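Local coordinates for protein SusD homolog (Bacteroides thetaiotaomicron VPI-5482, PDB 3IHV) that probably binds sugars at the outer membrane, as a member of the SusD family of glycan-capture proteins, at residues A[23-26]-A[27-30]; A[84-87]-A[88-92]; A[119-122]-A[123-126]. All blocks are in the same frame, centred on the assembly; numbering follows the deposited sequence.

Contact 1: residues A[23-26]-A[27-30]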
loop_
_atom_site.group_PDB
_atom_site.type_symbol
_atom_site.label_atom_id
_atom_site.label_comp_id
_atom_site.label_asym_id
_atom_site.label_seq_id
_atom_site.Cartn_x
_atom_site.Cartn_y
_atom_site.Cartn_z
ATOM N N VAL A 23 12.470 -18.216 -12.643
ATOM C CA VAL A 23 10.993 -18.295 -12.812
ATOM C C VAL A 23 10.297 -17.613 -11.636
ATOM O O VAL A 23 9.313 -16.871 -11.802
ATOM C CB VAL A 23 10.507 -19.740 -12.971
ATOM C CG1 VAL A 23 8.981 -19.760 -13.081
ATOM C CG2 VAL A 23 11.225 -20.443 -14.185
ATOM N N LEU A 24 10.835 -17.797 -10.430
ATOM C CA LEU A 24 10.287 -17.121 -9.242
ATOM C C LEU A 24 10.321 -15.604 -9.374
ATOM O O LEU A 24 9.381 -14.914 -9.031
ATOM C CB LEU A 24 11.068 -17.510 -7.975
ATOM C CG LEU A 24 10.705 -16.766 -6.703
ATOM C CD1 LEU A 24 9.312 -17.111 -6.248
ATOM C CD2 LEU A 24 11.750 -17.088 -5.608
ATOM N N LEU A 25 11.422 -15.071 -9.874
ATOM C CA LEU A 25 11.539 -13.645 -10.072
ATOM C C LEU A 25 10.477 -13.125 -11.052
ATOM O O LEU A 25 10.061 -11.979 -10.939
ATOM C CB LEU A 25 12.970 -13.272 -10.496
ATOM C CG LEU A 25 14.029 -13.398 -9.368
ATOM C CD1 LEU A 25 15.399 -12.997 -9.931
ATOM C CD2 LEU A 25 13.729 -12.606 -8.163
ATOM N N GLY A 26 10.028 -13.965 -11.980
ATOM C CA GLY A 26 8.932 -13.599 -12.870
ATOM C C GLY A 26 7.591 -13.441 -12.150
ATOM O O GLY A 26 6.710 -12.662 -12.585
ATOM N N VAL A 27 7.399 -14.178 -11.050
ATOM C CA VAL A 27 6.212 -14.008 -10.237
ATOM C C VAL A 27 6.283 -12.627 -9.563
ATOM O O VAL A 27 5.309 -11.853 -9.571
ATOM C CB VAL A 27 6.041 -15.130 -9.160
ATOM C CG1 VAL A 27 4.666 -14.977 -8.448
ATOM C CG2 VAL A 27 6.175 -16.537 -9.815
ATOM N N TYR A 28 7.424 -12.331 -8.952
ATOM C CA TYR A 28 7.632 -11.017 -8.381
ATOM C C TYR A 28 7.439 -9.872 -9.367
ATOM O O TYR A 28 6.917 -8.822 -8.988
ATOM C CB TYR A 28 9.032 -10.880 -7.835
ATOM C CG TYR A 28 9.257 -11.510 -6.462
ATOM C CD1 TYR A 28 8.946 -10.810 -5.316
ATOM C CD2 TYR A 28 9.819 -12.774 -6.339
ATOM C CE1 TYR A 28 9.168 -11.339 -4.060
ATOM C CE2 TYR A 28 10.030 -13.334 -5.093
ATOM C CZ TYR A 28 9.744 -12.590 -3.947
ATOM O OH TYR A 28 9.949 -13.075 -2.674
ATOM N N ARG A 29 7.886 -10.051 -10.606
ATOM C CA ARG A 29 7.832 -8.974 -11.592
ATOM C C ARG A 29 6.396 -8.500 -11.783
ATOM O O ARG A 29 6.181 -7.361 -12.158
ATOM C CB ARG A 29 8.458 -9.461 -12.897
ATOM C CG ARG A 29 8.618 -8.485 -14.014
ATOM C CD ARG A 29 9.359 -9.233 -15.185
ATOM N NE ARG A 29 10.591 -9.863 -14.690
ATOM C CZ ARG A 29 10.961 -11.153 -14.810
ATOM N NH1 ARG A 29 10.285 -12.034 -15.550
ATOM N NH2 ARG A 29 12.093 -11.544 -14.237
ATOM N N THR A 30 5.403 -9.350 -11.490
ATOM C CA THR A 30 3.997 -8.940 -11.616
ATOM C C THR A 30 3.754 -7.627 -10.854
ATOM O O THR A 30 3.042 -6.709 -11.334
ATOM C CB THR A 30 3.035 -10.023 -11.109
ATOM O OG1 THR A 30 3.460 -11.306 -11.575
ATOM C CG2 THR A 30 1.621 -9.766 -11.607
#

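Contact 2: residues A[84-87]-A[88-92]. With EDO (1,2-ethanediol), chain K.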
loop_
_atom_site.group_PDB
_atom_site.type_symbol
_atom_site.label_atom_id
_atom_site.label_comp_id
_atom_site.label_asym_id
_atom_site.label_seq_id
_atom_site.Cartn_x
_atom_site.Cartn_y
_atom_site.Cartn_z
ATOM N N LEU A 84 -3.805 -9.361 -11.190
ATOM C CA LEU A 84 -3.755 -10.206 -9.990
ATOM C C LEU A 84 -3.852 -11.652 -10.390
ATOM O O LEU A 84 -3.092 -12.507 -9.902
ATOM C CB LEU A 84 -4.877 -9.807 -9.001
ATOM C CG LEU A 84 -4.597 -8.468 -8.282
ATOM C CD1 LEU A 84 -5.879 -7.784 -7.637
ATOM C CD2 LEU A 84 -3.467 -8.672 -7.190
ATOM N N TYR A 85 -4.809 -11.967 -11.263
ATOM C CA TYR A 85 -4.955 -13.356 -11.723
ATOM C C TYR A 85 -3.745 -13.851 -12.512
ATOM O O TYR A 85 -3.413 -15.031 -12.480
ATOM C CB TYR A 85 -6.302 -13.573 -12.444
ATOM C CG TYR A 85 -7.426 -13.789 -11.432
ATOM C CD1 TYR A 85 -7.485 -14.975 -10.689
ATOM C CD2 TYR A 85 -8.377 -12.821 -11.174
ATOM C CE1 TYR A 85 -8.448 -15.182 -9.718
ATOM C CE2 TYR A 85 -9.362 -13.021 -10.201
ATOM C CZ TYR A 85 -9.404 -14.204 -9.502
ATOM O OH TYR A 85 -10.372 -14.434 -8.554
ATOM N N THR A 86 -3.050 -12.944 -13.196
ATOM C CA THR A 86 -1.815 -13.311 -13.882
ATOM C C THR A 86 -0.749 -13.669 -12.836
ATOM O O THR A 86 -0.012 -14.646 -12.987
ATOM C CB THR A 86 -1.347 -12.172 -14.797
ATOM O OG1 THR A 86 -2.258 -12.045 -15.908
ATOM C CG2 THR A 86 0.045 -12.431 -15.343
ATOM N N GLY A 87 -0.645 -12.845 -11.800
ATOM C CA GLY A 87 0.276 -13.119 -10.703
ATOM C C GLY A 87 0.013 -14.486 -10.125
ATOM O O GLY A 87 0.947 -15.270 -9.907
ATOM N N ILE A 88 -1.264 -14.770 -9.873
ATOM C CA ILE A 88 -1.716 -16.066 -9.331
ATOM C C ILE A 88 -1.357 -17.202 -10.271
ATOM O O ILE A 88 -0.866 -18.239 -9.800
ATOM C CB ILE A 88 -3.216 -15.999 -8.987
ATOM C CG1 ILE A 88 -3.405 -15.073 -7.784
ATOM C CG2 ILE A 88 -3.827 -17.397 -8.684
ATOM C CD1 ILE A 88 -4.831 -14.531 -7.533
ATOM N N TYR A 89 -1.569 -16.999 -11.580
ATOM C CA TYR A 89 -1.213 -17.999 -12.576
ATOM C C TYR A 89 0.301 -18.289 -12.491
ATOM O O TYR A 89 0.738 -19.436 -12.487
ATOM C CB TYR A 89 -1.576 -17.503 -13.982
ATOM C CG TYR A 89 -1.155 -18.485 -15.040
ATOM C CD1 TYR A 89 0.133 -18.501 -15.527
ATOM C CD2 TYR A 89 -2.045 -19.430 -15.512
ATOM C CE1 TYR A 89 0.533 -19.452 -16.463
ATOM C CE2 TYR A 89 -1.667 -20.364 -16.474
ATOM C CZ TYR A 89 -0.373 -20.363 -16.930
ATOM O OH TYR A 89 0.008 -21.318 -17.852
ATOM N N ARG A 90 1.091 -17.229 -12.436
ATOM C CA ARG A 90 2.560 -17.381 -12.381
ATOM C C ARG A 90 2.973 -18.118 -11.120
ATOM O O ARG A 90 3.818 -19.015 -11.175
ATOM C CB ARG A 90 3.245 -16.043 -12.489
ATOM C CG ARG A 90 3.123 -15.437 -13.906
ATOM C CD ARG A 90 3.506 -13.994 -13.890
ATOM N NE ARG A 90 3.399 -13.394 -15.213
ATOM C CZ ARG A 90 3.576 -12.104 -15.477
ATOM N NH1 ARG A 90 3.833 -11.222 -14.513
ATOM N NH2 ARG A 90 3.467 -11.682 -16.730
ATOM N N ALA A 91 2.369 -17.758 -9.998
ATOM C CA ALA A 91 2.649 -18.461 -8.748
ATOM C C ALA A 91 2.264 -19.932 -8.847
ATOM O O ALA A 91 3.051 -20.824 -8.485
ATOM C CB ALA A 91 1.936 -17.770 -7.573
ATOM N N ASN A 92 1.032 -20.192 -9.291
ATOM C CA ASN A 92 0.555 -21.573 -9.492
ATOM C C ASN A 92 1.504 -22.361 -10.392
ATOM O O ASN A 92 1.870 -23.517 -10.103
ATOM C CB ASN A 92 -0.845 -21.587 -10.142
ATOM C CG ASN A 92 -1.991 -21.175 -9.193
ATOM O OD1 ASN A 92 -1.862 -21.176 -7.982
ATOM N ND2 ASN A 92 -3.137 -20.860 -9.781
HETATM C C1 EDO K . -4.368 -16.121 -17.047
HETATM O O1 EDO K . -4.631 -15.321 -15.895
HETATM C C2 EDO K . -2.887 -16.074 -17.361
HETATM O O2 EDO K . -2.429 -14.720 -17.453
#

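Contact 3: residues A[119-122]-A[123-126]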
loop_
_atom_site.group_PDB
_atom_site.type_symbol
_atom_site.label_atom_id
_atom_site.label_comp_id
_atom_site.label_asym_id
_atom_site.label_seq_id
_atom_site.Cartn_x
_atom_site.Cartn_y
_atom_site.Cartn_z
ATOM N N GLU A 119 8.233 -18.252 -0.912
ATOM C CA GLU A 119 8.128 -16.928 -1.562
ATOM C C GLU A 119 6.980 -16.879 -2.541
ATOM O O GLU A 119 6.212 -15.920 -2.546
ATOM C CB GLU A 119 9.425 -16.534 -2.269
ATOM C CG GLU A 119 10.588 -16.323 -1.322
ATOM C CD GLU A 119 11.836 -15.918 -2.062
ATOM O OE1 GLU A 119 11.762 -14.888 -2.782
ATOM O OE2 GLU A 119 12.883 -16.611 -1.948
ATOM N N ALA A 120 6.816 -17.921 -3.331
ATOM C CA ALA A 120 5.718 -17.956 -4.304
ATOM C C ALA A 120 4.382 -18.023 -3.621
ATOM O O ALA A 120 3.408 -17.399 -4.085
ATOM C CB ALA A 120 5.905 -19.148 -5.304
ATOM N N ARG A 121 4.291 -18.808 -2.556
ATOM C CA ARG A 121 3.063 -18.930 -1.802
ATOM C C ARG A 121 2.743 -17.608 -1.102
ATOM O O ARG A 121 1.561 -17.252 -1.014
ATOM C CB ARG A 121 3.117 -20.089 -0.790
ATOM C CG ARG A 121 3.149 -21.457 -1.431
ATOM C CD ARG A 121 2.880 -22.602 -0.445
ATOM N NE ARG A 121 1.494 -22.600 0.029
ATOM C CZ ARG A 121 0.948 -23.542 0.806
ATOM N NH1 ARG A 121 1.659 -24.573 1.234
ATOM N NH2 ARG A 121 -0.313 -23.442 1.171
ATOM N N ALA A 122 3.763 -16.914 -0.584
ATOM C CA ALA A 122 3.546 -15.609 0.052
ATOM C C ALA A 122 3.000 -14.613 -0.979
ATOM O O ALA A 122 2.065 -13.875 -0.694
ATOM C CB ALA A 122 4.833 -15.079 0.719
ATOM N N LEU A 123 3.567 -14.615 -2.178
ATOM C CA LEU A 123 3.102 -13.741 -3.257
ATOM C C LEU A 123 1.659 -14.088 -3.610
ATOM O O LEU A 123 0.811 -13.198 -3.750
ATOM C CB LEU A 123 4.008 -13.871 -4.456
ATOM C CG LEU A 123 5.344 -13.094 -4.382
ATOM C CD1 LEU A 123 6.340 -13.645 -5.385
ATOM C CD2 LEU A 123 5.139 -11.568 -4.523
ATOM N N ARG A 124 1.376 -15.378 -3.764
ATOM C CA ARG A 124 0.016 -15.813 -4.072
ATOM C C ARG A 124 -0.994 -15.356 -2.990
ATOM O O ARG A 124 -2.083 -14.839 -3.289
ATOM C CB ARG A 124 -0.022 -17.318 -4.284
ATOM C CG ARG A 124 -1.393 -17.811 -4.728
ATOM C CD ARG A 124 -1.373 -19.269 -5.182
ATOM N NE ARG A 124 -1.086 -20.163 -4.075
ATOM C CZ ARG A 124 -0.899 -21.467 -4.183
ATOM N NH1 ARG A 124 -0.939 -22.062 -5.369
ATOM N NH2 ARG A 124 -0.664 -22.196 -3.108
ATOM N N GLY A 125 -0.581 -15.446 -1.734
ATOM C CA GLY A 125 -1.401 -14.956 -0.609
ATOM C C GLY A 125 -1.637 -13.449 -0.709
ATOM O O GLY A 125 -2.757 -12.969 -0.498
HETATM N N MSE A 126 -0.576 -12.716 -1.060
HETATM C CA MSE A 126 -0.638 -11.268 -1.234
HETATM C C MSE A 126 -1.617 -10.924 -2.385
HETATM O O MSE A 126 -2.447 -10.019 -2.243
HETATM C CB MSE A 126 0.766 -10.713 -1.509
HETATM C CG MSE A 126 0.809 -9.215 -1.592
HETATM SE SE MSE A 126 2.697 -8.719 -1.728
HETATM C CE MSE A 126 2.580 -6.947 -2.544
#

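Contact 1: residues A[23-26]-A[27-30]
Tyr-28 lies alongside Leu-24, one helical turn back on helix 17-29, and its side chain is worth following outward. CB rests 3.4 Å from Leu-25 O. From there chi1 of -80° sets CG anti to the carbonyl carbon, beside its own backbone N, which swings the ring back along the helix toward Leu-24. On the near edge, CD2 sits 3.5 Å from Leu-24 O, close to the ring plane, while CE2 meets the isobutyl branch point, Leu-24 CG, at 3.9 Å. At the tip, the hydroxyl OH is hydrogen-bonded to both Glu-119 and the backbone N of Phe-193. Beneath the side chain, Tyr-28 N gives Leu-24 O a nearly straight bond of 3.2 Å (165°). On another flank of the helix Arg-29 bends at chi3 and folds back, laying one face of its guanidinium over Gly-26, with NH1 3.4 Å from Gly-26 CA. Farther along the chain, Thr-30 OG1 donates to Val-27 O at 2.8 Å, and Thr-30 N reaches the same oxygen from the same face of its plane. The chemistry is divided: the tyrosine ring lies against leucine carbon, whereas its hydroxyl, gripped by two partners, spends its polarity on other parts of the chain.

Contact 2: residues A[84-87]-A[88-92]
Chi1 of -69° turns Thr-86 so that its methyl CG2 is anti to the backbone N, and Arg-90, with CG beside its own N (chi1 -71°) and the chain extended as far as NE, runs back along helix 75-101 to meet it. The two side chains lie side by side, pointing the same way. Thr-86 CG2 stands over one face of the guanidinium, toward the rim, 3.5 Å from Arg-90 CZ. This leaves the polar N-H groups to other partners: NE forms a salt bridge with Glu-3 and NH1 a hydrogen bond with Thr-30. A methionine in place of Arg-90 would probably leave Glu-3 without its charged mate and the Thr-86 methyl without the flat group it covers. The threonine hydroxyl is bonded to Ala-82 O one turn earlier and, at 3.1 Å from OG1 to O2, to a 1,2-ethanediol probably taken up from the crystallisation liquor. The diol's C2 also lies 3.8 Å from Tyr-89 CG. On the flank toward helix 107-135, Ile-88 CD1 touches Tyr-85 CD1 at 4.1 Å. Four backbone bonds link residues 84-87 to residues 88-91, among them Arg-90 N to Thr-86 O at 2.9 Å (163°). Such i to i+4 pairing is that of a regular alpha helix, here packed against helices 17-29 and 107-135, consistent with the helical, TPR-related region of SusD-family proteins.

Contact 3: residues A[119-122]-A[123-126]
Arg-121 and Arg-124, one turn apart on helix 107-135, bring their side chains together from different first torsions. In Arg-121 CG stands anti to the carbonyl carbon, chi1 -68°; in Arg-124 it is anti to the backbone N, chi1 -175°. Both chains then bend at chi3, and the two side chains cross at a slant with their guanidinium planes 75° apart. Arg-121 NE comes within 3.8 Å of Arg-124 NH2. Both nitrogens form salt bridges to the same oxygen, OD1 of Asp-169 on helix 159-176, which probably draws them together. The segment belongs to the helical, probably TPR-related region of the SusD family, where this helix packs against helices 17-29, 75-101 and 159-176. Leu-123 turns in a different direction from the arginines: its CG sits 3.5 Å from Glu-119 O, and its side chain packs on Val-27 and Tyr-28. Below it the backbone bond from Leu-123 N to Glu-119 O measures 3.0 Å. OE2 of Glu-119 forms salt bridges with Arg-186 and Arg-192, while OE1 takes the hydroxyl of Tyr-28. CB of selenomethionine Met-126 lies 3.5 Å from Ala-122 O.

From the N terminus the three contacts come in series, each a local turn of one helix; none nests in another or crosses it, and none closes a long loop. Contact 1 lies on helix 17-29, contact 2 on helix 75-101 and contact 3 on helix 107-135, with centres 10 to 11 Å apart. Each touches both others. Thr-30 OG1 and Arg-90 NH1 (3.0 Å) join contacts 1 and 2, Tyr-28 OH and Glu-119 OE1 (2.6 Å) join 1 and 3, and Asn-92 OD1 and Arg-124 NH1 (2.9 Å) join 2 and 3. Val-27 CG1 against Leu-123 CD1 and Ala-91 CB against Arg-124 CB add apolar packing of helix 107-135 against helices 17-29 and 75-101.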